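Local coordinates for protein carboxynorspermidine decarboxylase (Campylobacter jejuni subsp. jejuni 81116, PDB 3N29) that probably catalyses the pyridoxal-phosphate-dependent decarboxylation of carboxynorspermidine to norspermidine, the polyamine held in its active site in this complex, at residues A[204-209]-A[270-275]; A[211-216]-A[252-257]. All coordinates share one frame; numbering follows the deposited sequence.

Contact 1: A[204-209]-A[270-275]; sequences LCEESA and PGEAVG. With PLP (pyridoxal-5'-phosphate), chain C; NSD (N-(3-aminopropyl)propane-1,3-diamine), chain D.
The active site at the C-terminal end of the beta/alpha barrel brings Glu206 and Glu272 together, OE1 of Glu206 lying 2.5 Å from OE2 of Glu272. The two side chains run roughly perpendicular to each other, each extended beyond CG, and their carboxylate planes are turned 47° apart. Glu272 is buried, while Glu206 is exposed. A chi1 of 176° swings CG of Glu272 away from the backbone N, and the straight chain beyond it delivers OE1 to the norspermidine, where it accepts a hydrogen bond from the ligand's N1 at 2.5 Å. Glutamate suits this place because it is long enough to span that gap and its carboxylate oxygen offers an acceptor for the polyamine nitrogen. A water completes the junction: it accepts from Glu206 N at 2.9 Å and from norspermidine N1, and donates to Glu272 OE1 and to phosphate O3P.

In this fold-type III decarboxylase architecture the residues 204-209 follow barrel strand 198-200, while the last barrel strand, 265-268, leads into 270-275. The latter loop and the first turn of helix 272-275 hold the cofactor phosphate through backbone amides. Gly271 N points almost straight at O2P (3.0 Å, 178°), and Glu272 N reaches O1P at 2.9 Å. The positive end of the short helix probably adds to this attraction, and the lack of a beta carbon on Gly271 leaves room for O1P. Gly238 N and Tyr378 OH also bind the cofactor, while Asp308 OD2 hydrogen-bonds the norspermidine. Farther along, OE1 of Glu207 accepts from Ser208 N at 3.0 Å through its anti lone pair, and Ser208, as N-cap, uses OG to hold the amide of Ala211 at the start of helix 209-223.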
loop_
_atom_site.group_PDB
_atom_site.type_symbol
_atom_site.label_atom_id
_atom_site.label_comp_id
_atom_site.label_asym_id
_atom_site.label_seq_id
_atom_site.Cartn_x
_atom_site.Cartn_y
_atom_site.Cartn_z
ATOM N N LEU A 204 -20.143 0.074 10.832
ATOM C CA LEU A 204 -20.483 1.040 9.800
ATOM C C LEU A 204 -19.268 1.546 9.023
ATOM O O LEU A 204 -18.147 1.644 9.577
ATOM C CB LEU A 204 -21.216 2.263 10.399
ATOM C CG LEU A 204 -22.543 1.975 11.140
ATOM C CD1 LEU A 204 -23.066 3.242 11.801
ATOM C CD2 LEU A 204 -23.585 1.391 10.184
ATOM N N CYS A 205 -19.562 2.016 7.812
ATOM C CA CYS A 205 -18.570 2.661 6.993
ATOM C C CYS A 205 -19.197 3.773 6.143
ATOM O O CYS A 205 -20.088 3.523 5.311
ATOM C CB CYS A 205 -17.786 1.624 6.170
ATOM S SG CYS A 205 -16.529 2.585 5.217
ATOM N N GLU A 206 -18.792 5.020 6.404
ATOM C CA GLU A 206 -19.313 6.228 5.716
ATOM C C GLU A 206 -20.839 6.266 5.750
ATOM O O GLU A 206 -21.489 6.508 4.738
ATOM C CB GLU A 206 -18.819 6.358 4.264
ATOM C CG GLU A 206 -17.278 6.433 4.159
ATOM C CD GLU A 206 -16.824 6.702 2.764
ATOM O OE1 GLU A 206 -16.096 7.701 2.574
ATOM O OE2 GLU A 206 -17.266 5.950 1.841
ATOM N N GLU A 207 -21.402 6.028 6.936
ATOM C CA GLU A 207 -22.831 5.885 7.041
ATOM C C GLU A 207 -23.504 6.986 7.876
ATOM O O GLU A 207 -22.841 7.784 8.568
ATOM C CB GLU A 207 -23.165 4.469 7.579
ATOM C CG GLU A 207 -23.463 3.407 6.436
ATOM C CD GLU A 207 -24.701 3.796 5.512
ATOM O OE1 GLU A 207 -25.463 4.795 5.798
ATOM O OE2 GLU A 207 -24.910 3.108 4.455
ATOM N N SER A 208 -24.842 6.932 7.813
ATOM C CA SER A 208 -25.775 7.895 8.379
ATOM C C SER A 208 -26.228 7.575 9.800
ATOM O O SER A 208 -26.012 6.493 10.313
ATOM C CB SER A 208 -27.068 7.836 7.546
ATOM O OG SER A 208 -27.621 6.506 7.686
ATOM N N ALA A 209 -26.930 8.542 10.396
ATOM C CA ALA A 209 -27.470 8.381 11.737
ATOM C C ALA A 209 -28.590 7.314 11.700
ATOM O O ALA A 209 -28.721 6.513 12.635
ATOM C CB ALA A 209 -28.007 9.753 12.271
ATOM N N PRO A 270 -15.033 7.959 15.616
ATOM C CA PRO A 270 -14.816 8.282 14.238
ATOM C C PRO A 270 -13.332 8.442 13.868
ATOM O O PRO A 270 -12.523 8.950 14.666
ATOM C CB PRO A 270 -15.489 9.609 14.125
ATOM C CG PRO A 270 -15.313 10.243 15.399
ATOM C CD PRO A 270 -15.588 9.124 16.333
ATOM N N GLY A 271 -13.003 7.992 12.669
ATOM C CA GLY A 271 -11.718 8.332 12.058
ATOM C C GLY A 271 -11.906 9.274 10.845
ATOM O O GLY A 271 -11.523 10.464 10.857
ATOM N N GLU A 272 -12.530 8.747 9.833
ATOM C CA GLU A 272 -12.755 9.494 8.601
ATOM C C GLU A 272 -13.456 10.825 8.818
ATOM O O GLU A 272 -13.044 11.814 8.251
ATOM C CB GLU A 272 -13.513 8.646 7.609
ATOM C CG GLU A 272 -13.869 9.347 6.348
ATOM C CD GLU A 272 -14.398 8.401 5.292
ATOM O OE1 GLU A 272 -14.409 7.166 5.456
ATOM O OE2 GLU A 272 -14.887 8.920 4.330
ATOM N N ALA A 273 -14.377 10.858 9.756
ATOM C CA ALA A 273 -15.106 12.063 10.070
ATOM C C ALA A 273 -14.213 13.204 10.549
ATOM O O ALA A 273 -14.491 14.336 10.300
ATOM C CB ALA A 273 -16.147 11.772 11.080
ATOM N N VAL A 274 -13.190 12.885 11.296
ATOM C CA VAL A 274 -12.232 13.880 11.715
ATOM C C VAL A 274 -11.479 14.499 10.542
ATOM O O VAL A 274 -11.335 15.665 10.482
ATOM C CB VAL A 274 -11.257 13.312 12.738
ATOM C CG1 VAL A 274 -10.260 14.298 13.119
ATOM C CG2 VAL A 274 -11.989 12.832 13.956
ATOM N N GLY A 275 -11.048 13.665 9.607
ATOM C CA GLY A 275 -10.257 14.079 8.474
ATOM C C GLY A 275 -10.990 14.475 7.215
ATOM O O GLY A 275 -10.393 14.901 6.289
HETATM N N1 PLP C . -13.291 1.772 15.418
HETATM C C2 PLP C . -12.879 0.582 14.887
HETATM C C2A PLP C . -12.831 -0.652 15.752
HETATM C C3 PLP C . -12.454 0.562 13.522
HETATM O O3 PLP C . -12.013 -0.637 12.959
HETATM C C4 PLP C . -12.477 1.735 12.744
HETATM C C4A PLP C . -11.980 1.696 11.305
HETATM C C5 PLP C . -12.958 2.929 13.304
HETATM C C6 PLP C . -13.358 2.906 14.657
HETATM C C5A PLP C . -13.018 4.215 12.515
HETATM O O4P PLP C . -13.743 4.061 11.321
HETATM P P PLP C . -14.039 5.272 10.356
HETATM O O1P PLP C . -12.697 5.901 10.030
HETATM O O2P PLP C . -14.925 6.281 11.125
HETATM O O3P PLP C . -14.799 4.770 9.213
HETATM C C1 NSD D . -13.224 3.872 6.641
HETATM N N1 NSD D . -14.264 4.844 6.467
HETATM C C2 NSD D . -13.666 2.481 6.335
HETATM N N2 NSD D . -11.715 1.108 6.460
HETATM C C3 NSD D . -12.822 1.441 6.980
HETATM N N3 NSD D . -8.677 2.530 3.639
HETATM C C4 NSD D . -11.217 1.565 5.388
HETATM C C5 NSD D . -9.872 1.007 5.013
HETATM C C6 NSD D . -9.499 1.365 3.597
HETATM O O HOH W 1 -16.315 5.937 7.578
#

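Contact 2: A[211-216]-A[252-257]; sequences ALEAVL and IALCKN
The carboxylate of Glu213, the flat group of this contact, has CD2 of Leu254 lying obliquely over one face and nearer OE2, at 4.0 Å; its other oxygen, OE1, makes a salt bridge to Lys250. The setting is the outer helical layer of the beta/alpha barrel, where helix 209-223 follows strand 198-200 and helix 248-262 follows strand 232-234. Successive helices therefore run nearly the same way: the segment axes approach to 10.7 Å at an angle of 25°.

Leu254 is the chief link, reaching from its helix in among Leu212, Glu213 and Leu216. Its CG stands anti to the carbonyl carbon (chi1 -72°), and the forked end presents both methyls to helix 209-223. Leucine suits the position, since one methyl, CD1, meets both the backbone N and CB of Glu213, while CD2 lies against CB, CG and OE2. Leu212 lies alongside it, pointing the other way, CG 4.2 Å from Leu254 CD1. On the inner side, Phe201 and Phe235 continue the apolar packing around Leu216, which also meets Phe258. CD1 of Leu216 touches Leu254 CB at 4.2 Å, and CD1 of Leu254 rests 3.7 Å from Glu213 N.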
loop_
_atom_site.group_PDB
_atom_site.type_symbol
_atom_site.label_atom_id
_atom_site.label_comp_id
_atom_site.label_asym_id
_atom_site.label_seq_id
_atom_site.Cartn_x
_atom_site.Cartn_y
_atom_site.Cartn_z
ATOM N N ALA A 211 -28.529 4.661 9.767
ATOM C CA ALA A 211 -27.880 3.363 9.780
ATOM C C ALA A 211 -27.418 2.967 11.198
ATOM O O ALA A 211 -27.547 1.842 11.592
ATOM C CB ALA A 211 -26.635 3.314 8.767
ATOM N N LEU A 212 -26.879 3.901 11.972
ATOM C CA LEU A 212 -26.572 3.595 13.408
ATOM C C LEU A 212 -27.863 3.185 14.185
ATOM O O LEU A 212 -27.835 2.238 14.953
ATOM C CB LEU A 212 -25.864 4.760 14.100
ATOM C CG LEU A 212 -25.748 4.684 15.625
ATOM C CD1 LEU A 212 -24.922 3.421 15.959
ATOM C CD2 LEU A 212 -25.181 5.899 16.203
ATOM N N GLU A 213 -28.953 3.937 13.993
ATOM C CA GLU A 213 -30.275 3.527 14.536
ATOM C C GLU A 213 -30.626 2.032 14.215
ATOM O O GLU A 213 -30.881 1.256 15.139
ATOM C CB GLU A 213 -31.373 4.490 14.095
ATOM C CG GLU A 213 -32.742 4.052 14.500
ATOM C CD GLU A 213 -33.782 5.096 14.359
ATOM O OE1 GLU A 213 -34.064 5.533 13.214
ATOM O OE2 GLU A 213 -34.344 5.466 15.431
ATOM N N ALA A 214 -30.522 1.625 12.944
ATOM C CA ALA A 214 -30.773 0.219 12.528
ATOM C C ALA A 214 -29.829 -0.743 13.236
ATOM O O ALA A 214 -30.277 -1.777 13.708
ATOM C CB ALA A 214 -30.641 0.046 11.031
ATOM N N VAL A 215 -28.557 -0.392 13.375
ATOM C CA VAL A 215 -27.585 -1.260 14.106
ATOM C C VAL A 215 -27.904 -1.333 15.605
ATOM O O VAL A 215 -27.880 -2.420 16.205
ATOM C CB VAL A 215 -26.058 -0.885 13.888
ATOM C CG1 VAL A 215 -25.169 -1.791 14.752
ATOM C CG2 VAL A 215 -25.637 -1.083 12.405
ATOM N N LEU A 216 -28.286 -0.200 16.203
ATOM C CA LEU A 216 -28.609 -0.190 17.652
ATOM C C LEU A 216 -29.793 -1.044 17.922
ATOM O O LEU A 216 -29.843 -1.770 18.925
ATOM C CB LEU A 216 -28.891 1.228 18.182
ATOM C CG LEU A 216 -27.599 2.009 18.405
ATOM C CD1 LEU A 216 -27.937 3.495 18.691
ATOM C CD2 LEU A 216 -26.761 1.470 19.530
ATOM N N ILE A 252 -27.351 12.645 18.150
ATOM C CA ILE A 252 -27.333 13.111 19.544
ATOM C C ILE A 252 -28.430 12.421 20.406
ATOM O O ILE A 252 -28.148 11.828 21.435
ATOM C CB ILE A 252 -27.480 14.642 19.633
ATOM C CG1 ILE A 252 -26.227 15.309 19.048
ATOM C CG2 ILE A 252 -27.848 15.083 21.146
ATOM C CD1 ILE A 252 -26.436 16.891 18.530
ATOM N N ALA A 253 -29.656 12.423 19.911
ATOM C CA ALA A 253 -30.781 11.714 20.559
ATOM C C ALA A 253 -30.501 10.200 20.767
ATOM O O ALA A 253 -30.649 9.686 21.907
ATOM C CB ALA A 253 -32.061 11.961 19.773
ATOM N N LEU A 254 -29.955 9.506 19.743
ATOM C CA LEU A 254 -29.706 8.088 19.859
ATOM C C LEU A 254 -28.754 7.822 21.004
ATOM O O LEU A 254 -28.974 6.932 21.816
ATOM C CB LEU A 254 -29.106 7.493 18.549
ATOM C CG LEU A 254 -30.010 7.338 17.333
ATOM C CD1 LEU A 254 -29.231 6.945 16.094
ATOM C CD2 LEU A 254 -31.136 6.277 17.672
ATOM N N CYS A 255 -27.663 8.577 21.029
ATOM C CA CYS A 255 -26.645 8.473 22.061
ATOM C C CYS A 255 -27.225 8.819 23.430
ATOM O O CYS A 255 -26.968 8.148 24.416
ATOM C CB CYS A 255 -25.530 9.458 21.745
ATOM S SG CYS A 255 -24.501 8.828 20.322
ATOM N N LYS A 256 -27.937 9.913 23.493
ATOM C CA LYS A 256 -28.522 10.342 24.792
ATOM C C LYS A 256 -29.553 9.311 25.368
ATOM O O LYS A 256 -29.515 8.934 26.561
ATOM C CB LYS A 256 -29.117 11.741 24.613
ATOM C CG LYS A 256 -29.867 12.232 25.797
ATOM C CD LYS A 256 -29.863 13.785 25.931
ATOM C CE LYS A 256 -30.135 14.139 27.385
ATOM N NZ LYS A 256 -30.042 15.613 27.663
ATOM N N ASN A 257 -30.491 8.872 24.537
ATOM C CA ASN A 257 -31.456 7.816 24.941
ATOM C C ASN A 257 -30.775 6.528 25.401
ATOM O O ASN A 257 -31.129 5.913 26.386
ATOM C CB ASN A 257 -32.406 7.557 23.777
ATOM C CG ASN A 257 -33.255 8.762 23.500
ATOM O OD1 ASN A 257 -33.419 9.599 24.378
ATOM N ND2 ASN A 257 -33.798 8.867 22.314
#

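The two contacts join the inside of the barrel mouth to its outer helical layer, with centres about 14 Å apart. Segment 204-209 runs straight into the helix that carries 211-216, so the loop that lines the norspermidine site in contact 1 is continuous with one side of contact 2. Their packing also meets directly. Ala209 O lies 3.5 Å from Leu254 CD1, and Leu204 CD1 lies 3.9 Å from Leu212 CA. Leu204 CD2 likewise approaches Ala211 CB and Val215 CG2. Contact 2 binds no ligand itself: the side chain of Leu212 remains about 11 Å from the pyridoxal phosphate and about 14 Å from the norspermidine.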